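Local coordinates for hypothetical protein PH0250 (Pyrococcus horikoshii, PDB 2EKD) that is of unknown function but has a KaiC-like domain of the P-loop NTPase clan, consistent with a nucleotide-binding ancestry, at residues F[17-22]-F[153-158]; F[41-46]-F[115-120]; F[170-175]-F[187-192]. One frame throughout, in Å; residues are numbered along the deposited sequence.

In the fold
All three interactions reach one mixed, mostly parallel sheet. Interactions 1 and 2 lie in its buried middle and share a boundary: strand 114-119 sits beside strand 149-156, with Phe154 N probably bonded to Val118 O and Leu119 packing on Phe154. Both are parallel strand pairings of backbone bonds and apolar side chains; interaction 2 also uses a side-chain amide, and interaction 1 adds bridging waters and a long salt bridge. Interaction 3, farther from the chain centre yet largely buried, sets a helix end against strand 185-190 and consists almost wholly of lysine ammonium groups meeting oxygens. It adjoins interaction 1 through the Lys189-Glu21 salt bridge; both also meet neighbouring subunits, whereas no other chain touches interaction 2.

Interaction 1: residues F[17-22]-F[153-158]; sequences TVLVEY and YFVNRN
Three groups converge on Tyr22 O: the backbone N of Arg157 donates to it at 3.0 Å, a water donates to it at 2.6 Å, and Asn156 CA adds a CA-H...O contact. The same water donates to Asn156 OD1 and accepts from Asn158 N, tying the strand end to the start of helix 157-163, whose N-cap is Asn156. Before this junction the strands pair in parallel, and the shortest backbone bond runs from Val20 N to Tyr153 O at 2.7 Å. With CG between its backbone N and carbonyl carbon (chi1 68°), Tyr22 lays its ring against the partner strand, Asn156 N over one face and CE2 3.8 Å from Phe154 CB. A second water bridges Tyr22 OH and Phe154 O, while Glu173 of the second subunit bonds to Tyr22 OH and Asn156 ND2. Val20 CG1 sits over the Phe154 ring, 4.2 Å from its centroid, in a CH-pi contact. On the opposite face, Leu19 CD1 meets Val155 CG1 at 3.7 Å. Glu21 OE1 reaches Arg157 NE in a long salt bridge (3.8 Å), its stronger partner being Lys189. Apolar side chains thus line both faces, and buried polar ends are met by backbone, water and a neighbouring subunit.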
# COMPACT_ATOMS: atom_id res chain seq x y z
N THR F 17 24.10 -23.35 -3.68
CA THR F 17 23.52 -22.31 -4.51
C THR F 17 23.59 -21.10 -3.58
O THR F 17 22.95 -21.08 -2.52
CB THR F 17 22.07 -22.60 -4.91
OG1 THR F 17 22.06 -23.71 -5.81
CG2 THR F 17 21.47 -21.38 -5.62
N VAL F 18 24.38 -20.12 -3.97
CA VAL F 18 24.57 -18.92 -3.18
C VAL F 18 23.88 -17.72 -3.79
O VAL F 18 24.13 -17.35 -4.94
CB VAL F 18 26.08 -18.60 -3.03
CG1 VAL F 18 26.28 -17.51 -2.00
CG2 VAL F 18 26.84 -19.86 -2.65
N LEU F 19 22.99 -17.10 -3.02
CA LEU F 19 22.29 -15.93 -3.49
C LEU F 19 23.14 -14.72 -3.11
O LEU F 19 23.50 -14.56 -1.94
CB LEU F 19 20.91 -15.86 -2.84
CG LEU F 19 19.89 -14.88 -3.42
CD1 LEU F 19 19.66 -15.16 -4.90
CD2 LEU F 19 18.59 -15.02 -2.64
N VAL F 20 23.49 -13.91 -4.10
CA VAL F 20 24.28 -12.70 -3.86
C VAL F 20 23.35 -11.50 -4.09
O VAL F 20 23.07 -11.12 -5.23
CB VAL F 20 25.47 -12.62 -4.84
CG1 VAL F 20 26.28 -11.34 -4.58
CG2 VAL F 20 26.36 -13.85 -4.68
N GLU F 21 22.88 -10.92 -2.99
CA GLU F 21 21.97 -9.78 -3.06
C GLU F 21 22.72 -8.46 -3.11
O GLU F 21 23.64 -8.21 -2.33
CB GLU F 21 21.01 -9.82 -1.87
CG GLU F 21 20.27 -11.14 -1.76
CD GLU F 21 19.31 -11.23 -0.59
OE1 GLU F 21 19.50 -10.52 0.42
OE2 GLU F 21 18.37 -12.03 -0.68
N TYR F 22 22.32 -7.60 -4.04
CA TYR F 22 22.96 -6.30 -4.17
C TYR F 22 21.93 -5.25 -4.56
O TYR F 22 20.75 -5.56 -4.72
CB TYR F 22 24.08 -6.39 -5.22
CG TYR F 22 23.62 -6.60 -6.64
CD1 TYR F 22 23.32 -5.52 -7.47
CD2 TYR F 22 23.50 -7.89 -7.18
CE1 TYR F 22 22.90 -5.71 -8.79
CE2 TYR F 22 23.08 -8.09 -8.49
CZ TYR F 22 22.78 -6.99 -9.29
OH TYR F 22 22.37 -7.18 -10.60
N TYR F 153 24.17 -16.66 -7.61
CA TYR F 153 23.13 -15.88 -8.29
C TYR F 153 23.16 -14.43 -7.84
O TYR F 153 22.77 -14.12 -6.71
CB TYR F 153 21.74 -16.45 -8.00
CG TYR F 153 21.40 -17.74 -8.72
CD1 TYR F 153 21.94 -18.96 -8.32
CD2 TYR F 153 20.49 -17.73 -9.78
CE1 TYR F 153 21.58 -20.14 -8.96
CE2 TYR F 153 20.12 -18.91 -10.42
CZ TYR F 153 20.67 -20.11 -10.01
OH TYR F 153 20.29 -21.26 -10.66
N PHE F 154 23.65 -13.55 -8.71
CA PHE F 154 23.71 -12.12 -8.42
C PHE F 154 22.33 -11.54 -8.70
O PHE F 154 21.91 -11.50 -9.86
CB PHE F 154 24.73 -11.42 -9.32
CG PHE F 154 26.16 -11.59 -8.90
CD1 PHE F 154 26.77 -12.84 -8.94
CD2 PHE F 154 26.90 -10.49 -8.49
CE1 PHE F 154 28.11 -12.99 -8.58
CE2 PHE F 154 28.25 -10.63 -8.14
CZ PHE F 154 28.85 -11.88 -8.18
N VAL F 155 21.63 -11.10 -7.67
CA VAL F 155 20.31 -10.53 -7.87
C VAL F 155 20.17 -9.16 -7.23
O VAL F 155 20.67 -8.91 -6.14
CB VAL F 155 19.20 -11.44 -7.28
CG1 VAL F 155 19.32 -12.86 -7.84
CG2 VAL F 155 19.28 -11.44 -5.76
N ASN F 156 19.50 -8.26 -7.95
CA ASN F 156 19.24 -6.92 -7.43
C ASN F 156 18.03 -7.14 -6.53
O ASN F 156 16.91 -7.26 -6.99
CB ASN F 156 18.90 -5.96 -8.57
CG ASN F 156 18.73 -4.54 -8.09
OD1 ASN F 156 18.06 -4.31 -7.09
ND2 ASN F 156 19.32 -3.59 -8.80
N ARG F 157 18.30 -7.21 -5.23
CA ARG F 157 17.28 -7.46 -4.20
C ARG F 157 16.02 -6.59 -4.26
O ARG F 157 14.91 -7.11 -4.22
CB ARG F 157 17.92 -7.33 -2.81
CG ARG F 157 16.97 -7.65 -1.67
CD ARG F 157 17.54 -7.22 -0.34
NE ARG F 157 16.82 -7.84 0.77
CZ ARG F 157 15.55 -7.58 1.07
NH1 ARG F 157 14.84 -6.71 0.35
NH2 ARG F 157 14.97 -8.21 2.09
N ASN F 158 16.20 -5.28 -4.34
CA ASN F 158 15.08 -4.35 -4.38
C ASN F 158 14.14 -4.58 -5.56
O ASN F 158 12.93 -4.43 -5.43
CB ASN F 158 15.58 -2.90 -4.41
CG ASN F 158 16.29 -2.51 -3.13
OD1 ASN F 158 15.99 -3.03 -2.05
ND2 ASN F 158 17.24 -1.58 -3.24
O HOH W 1 22.76 -9.96 -11.89
O HOH W 2 18.68 -4.19 -3.91

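Interaction 2: residues F[41-46]-F[115-120]; sequences LPIVVD and INPVLG
Residues 41-46 and 115-120 are joined first by backbone hydrogen bonds in parallel register. Ile115 N donates to Pro42 O, and Val44 N returns a bond to Ile115 O at 3.0 Å. Farther along, Asp46 N reaches Pro117 O at 2.9 Å in the carbonyl plane, and Asp46 O accepts from Leu119 N. Between these pairs the ladder has a gap, because Pro117 has no N-H to offer Val44 O, although its N lies only 3.4 Å from that oxygen.

A side-chain amide fills the place. Asn116 ND2 donates to Val44 O at 2.7 Å, coming from above the carbonyl plane by 39°. The torsion that sets Asn116 CG opposite its own N (chi1 -175°) swings the amide across to the neighbouring strand. ND2 also makes a weak bond to Asp46 OD2 at 3.1 Å, with the carboxylate and amide planes nearly perpendicular. One NH2 group thus links two acceptors of strand 44-48, while Asp46 OD1 is weakly bonded to Tyr102 OH. Val118 CG2 rests beside the Asp46 carboxylate.

Apolar side chains make up the remaining contacts. Ile43 CD1 presses on Ile115 CB at 3.4 Å, closer than usual for two carbons, and Leu41 CD1 meets Ile115 CD1 at 3.9 Å where the side chains cross at about a right angle. Val45 CG1 faces Leu119 CD1 at 4.2 Å. Helix 29-37 covers one face, with Val36 on Ile43 and Leu32 on Pro117 and Leu119.

Neighbouring parallel strands beneath a covering helix, here in the middle of the sheet, are usual in parallel alpha/beta folds and are consistent with the P-loop NTPase clan of this protein.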
# COMPACT_ATOMS: atom_id res chain seq x y z
N LEU F 41 39.67 -22.53 -10.28
CA LEU F 41 38.66 -23.40 -10.89
C LEU F 41 38.09 -22.77 -12.16
O LEU F 41 38.10 -21.57 -12.35
CB LEU F 41 37.52 -23.57 -9.88
CG LEU F 41 37.95 -24.27 -8.59
CD1 LEU F 41 36.82 -24.32 -7.56
CD2 LEU F 41 38.38 -25.72 -8.83
N PRO F 42 37.57 -23.63 -13.05
CA PRO F 42 36.97 -23.16 -14.30
C PRO F 42 35.74 -22.30 -14.02
O PRO F 42 34.90 -22.66 -13.18
CB PRO F 42 36.61 -24.46 -15.03
CG PRO F 42 37.64 -25.43 -14.52
CD PRO F 42 37.68 -25.10 -13.04
N ILE F 43 35.63 -21.17 -14.71
CA ILE F 43 34.49 -20.25 -14.55
C ILE F 43 33.48 -20.39 -15.68
O ILE F 43 33.85 -20.38 -16.85
CB ILE F 43 34.95 -18.78 -14.54
CG1 ILE F 43 35.87 -18.49 -13.35
CG2 ILE F 43 33.72 -17.86 -14.53
CD1 ILE F 43 35.18 -18.51 -12.01
N VAL F 44 32.21 -20.53 -15.33
CA VAL F 44 31.14 -20.61 -16.33
C VAL F 44 30.04 -19.65 -15.90
O VAL F 44 29.47 -19.78 -14.81
CB VAL F 44 30.56 -22.03 -16.46
CG1 VAL F 44 29.39 -22.02 -17.44
CG2 VAL F 44 31.63 -22.98 -16.95
N VAL F 45 29.75 -18.68 -16.76
CA VAL F 45 28.73 -17.68 -16.48
C VAL F 45 27.41 -17.96 -17.20
O VAL F 45 27.39 -18.24 -18.40
CB VAL F 45 29.23 -16.28 -16.90
CG1 VAL F 45 28.14 -15.24 -16.67
CG2 VAL F 45 30.50 -15.91 -16.13
N ASP F 46 26.31 -17.89 -16.46
CA ASP F 46 24.99 -18.06 -17.06
C ASP F 46 24.52 -16.61 -17.23
O ASP F 46 24.19 -15.93 -16.25
CB ASP F 46 24.06 -18.84 -16.15
CG ASP F 46 24.43 -20.31 -16.06
OD1 ASP F 46 24.87 -20.87 -17.09
OD2 ASP F 46 24.29 -20.91 -14.97
N ILE F 115 33.04 -22.70 -10.91
CA ILE F 115 32.43 -21.58 -10.20
C ILE F 115 31.42 -21.09 -11.23
O ILE F 115 31.79 -20.79 -12.37
CB ILE F 115 33.46 -20.49 -9.86
CG1 ILE F 115 34.52 -21.06 -8.90
CG2 ILE F 115 32.77 -19.29 -9.21
CD1 ILE F 115 33.94 -21.71 -7.65
N ASN F 116 30.16 -21.02 -10.83
CA ASN F 116 29.07 -20.67 -11.74
C ASN F 116 28.29 -19.40 -11.41
O ASN F 116 27.27 -19.45 -10.72
CB ASN F 116 28.11 -21.87 -11.81
CG ASN F 116 26.99 -21.69 -12.81
OD1 ASN F 116 25.97 -22.38 -12.73
ND2 ASN F 116 27.16 -20.77 -13.76
N PRO F 117 28.76 -18.24 -11.87
CA PRO F 117 28.04 -17.00 -11.58
C PRO F 117 26.83 -16.90 -12.51
O PRO F 117 26.97 -17.03 -13.72
CB PRO F 117 29.07 -15.90 -11.89
CG PRO F 117 30.40 -16.61 -11.70
CD PRO F 117 30.12 -17.94 -12.36
N VAL F 118 25.65 -16.70 -11.93
CA VAL F 118 24.42 -16.56 -12.71
C VAL F 118 23.99 -15.10 -12.57
O VAL F 118 23.74 -14.63 -11.46
CB VAL F 118 23.31 -17.47 -12.16
CG1 VAL F 118 22.04 -17.31 -12.99
CG2 VAL F 118 23.77 -18.92 -12.18
N LEU F 119 23.91 -14.40 -13.69
CA LEU F 119 23.55 -12.99 -13.68
C LEU F 119 22.21 -12.66 -14.35
O LEU F 119 21.83 -13.27 -15.35
CB LEU F 119 24.66 -12.18 -14.36
CG LEU F 119 26.12 -12.50 -14.01
CD1 LEU F 119 27.05 -11.65 -14.87
CD2 LEU F 119 26.38 -12.23 -12.53
N GLY F 120 21.51 -11.69 -13.77
CA GLY F 120 20.24 -11.24 -14.32
C GLY F 120 18.94 -11.92 -13.94
O GLY F 120 17.92 -11.67 -14.58

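Interaction 3: residues F[170-175]-F[187-192]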
# COMPACT_ATOMS: atom_id res chain seq x y z
N LEU F 170 10.79 -16.78 -1.04
CA LEU F 170 10.84 -18.14 -1.56
C LEU F 170 12.25 -18.43 -2.08
O LEU F 170 12.79 -19.51 -1.86
CB LEU F 170 9.85 -18.32 -2.71
CG LEU F 170 8.47 -18.93 -2.47
CD1 LEU F 170 7.96 -19.44 -3.81
CD2 LEU F 170 8.54 -20.09 -1.48
N LEU F 171 12.84 -17.44 -2.76
CA LEU F 171 14.18 -17.56 -3.32
C LEU F 171 15.22 -17.76 -2.22
O LEU F 171 16.11 -18.61 -2.34
CB LEU F 171 14.53 -16.30 -4.11
CG LEU F 171 15.05 -16.43 -5.55
CD1 LEU F 171 15.57 -15.07 -5.99
CD2 LEU F 171 16.14 -17.48 -5.65
N GLU F 172 15.14 -16.95 -1.17
CA GLU F 172 16.08 -17.04 -0.07
C GLU F 172 15.95 -18.39 0.64
O GLU F 172 16.91 -18.90 1.21
CB GLU F 172 15.87 -15.90 0.93
CG GLU F 172 16.01 -14.50 0.32
CD GLU F 172 16.12 -13.39 1.36
OE1 GLU F 172 15.37 -13.43 2.36
OE2 GLU F 172 16.93 -12.47 1.17
N GLU F 173 14.75 -18.97 0.56
CA GLU F 173 14.49 -20.26 1.19
C GLU F 173 15.19 -21.43 0.49
O GLU F 173 15.79 -22.28 1.14
CB GLU F 173 12.98 -20.53 1.23
CG GLU F 173 12.61 -21.78 2.01
CD GLU F 173 11.11 -22.12 1.95
OE1 GLU F 173 10.27 -21.19 2.03
OE2 GLU F 173 10.78 -23.32 1.85
N VAL F 174 15.10 -21.48 -0.84
CA VAL F 174 15.68 -22.58 -1.60
C VAL F 174 17.19 -22.61 -1.74
O VAL F 174 17.76 -23.67 -2.02
CB VAL F 174 15.06 -22.67 -3.01
CG1 VAL F 174 13.54 -22.81 -2.90
CG2 VAL F 174 15.43 -21.44 -3.83
N VAL F 175 17.85 -21.47 -1.56
CA VAL F 175 19.30 -21.46 -1.68
C VAL F 175 19.96 -21.94 -0.39
O VAL F 175 19.33 -21.96 0.67
CB VAL F 175 19.83 -20.04 -2.05
CG1 VAL F 175 19.19 -19.59 -3.37
CG2 VAL F 175 19.54 -19.04 -0.93
N ILE F 187 27.61 -9.21 4.02
CA ILE F 187 26.99 -9.87 5.15
C ILE F 187 26.57 -11.28 4.75
O ILE F 187 25.99 -11.48 3.69
CB ILE F 187 25.73 -9.14 5.64
CG1 ILE F 187 26.08 -7.72 6.07
CG2 ILE F 187 25.11 -9.92 6.81
CD1 ILE F 187 24.86 -6.92 6.54
N ILE F 188 26.89 -12.24 5.61
CA ILE F 188 26.51 -13.62 5.37
C ILE F 188 25.21 -13.84 6.14
O ILE F 188 25.24 -14.23 7.30
CB ILE F 188 27.59 -14.58 5.88
CG1 ILE F 188 28.90 -14.30 5.14
CG2 ILE F 188 27.14 -16.03 5.68
CD1 ILE F 188 30.09 -15.09 5.62
N LYS F 189 24.09 -13.57 5.48
CA LYS F 189 22.77 -13.73 6.09
C LYS F 189 22.41 -15.18 6.38
O LYS F 189 21.65 -15.46 7.30
CB LYS F 189 21.69 -13.13 5.18
CG LYS F 189 21.66 -11.62 5.13
CD LYS F 189 20.73 -11.11 4.02
CE LYS F 189 19.30 -11.62 4.19
NZ LYS F 189 18.39 -11.10 3.13
N LYS F 190 22.93 -16.10 5.57
CA LYS F 190 22.63 -17.51 5.76
C LYS F 190 23.80 -18.35 5.28
O LYS F 190 24.53 -17.97 4.36
CB LYS F 190 21.36 -17.92 4.99
CG LYS F 190 20.89 -19.34 5.32
CD LYS F 190 19.50 -19.69 4.78
CE LYS F 190 19.51 -19.98 3.29
NZ LYS F 190 18.24 -20.66 2.85
N SER F 191 24.00 -19.50 5.92
CA SER F 191 25.10 -20.36 5.53
C SER F 191 24.93 -21.79 6.06
O SER F 191 24.23 -22.05 7.03
CB SER F 191 26.40 -19.76 6.07
OG SER F 191 27.49 -20.63 5.75
N ILE F 192 25.56 -22.74 5.35
CA ILE F 192 25.57 -24.12 5.84
C ILE F 192 26.50 -24.25 7.05
O ILE F 192 26.34 -25.09 7.92
CB ILE F 192 26.09 -25.01 4.71
CG1 ILE F 192 25.02 -25.19 3.63
CG2 ILE F 192 26.44 -26.40 5.27
CD1 ILE F 192 25.56 -25.96 2.42
O HOH W 3 16.17 -22.51 3.87
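Lys190 stretches its side chain across to the end of helix 165-174, where its CE and NZ come up against the carbonyl oxygens of Glu172 and Val175. NZ donates to Glu172 O at 2.7 Å, in the carbonyl plane, and to Val175 O at 2.8 Å, tilted somewhat out of that carbonyl's plane. A water 3.0 Å from NZ accepts a further bond and donates to Glu173 O, so the water brings in a carbonyl that the ammonium group approaches at too poor an angle to bond directly. Gly24 O of the third subunit is another acceptor; with four acceptors for three ammonium hydrogens, at least one hydrogen is probably shared. The chain leaves with CG anti to N (chi1 -171°) and bends at chi3 (76°), which brings NZ to the carbonyls.

Lys189 also points toward the helix. Its NZ forms a salt bridge with Glu172 OE2, at 2.8 Å, but OE2 lies implausibly close to Glu21 OE2, and its position is therefore doubtful. Lys189 NZ, already paired with Glu21, would then lie between two carboxylates. Adjacent lysines can both point at the helix because they form a classic beta bulge opposite Ile178. The helix and strand segments run almost at right angles (87°), their axes 10.7 Å apart, so the lysine side chains span the distance, Lys190 reaching the helix backbone itself.

A leucine in place of Lys190 would probably leave the carbonyls of Glu172 and Val175 without this donor and break the water link to Glu173 O. A positive group among carbonyls at the C-terminal end of a helix is likely to offset the partial negative charge there, and the same ammonium also binds an adjoining subunit.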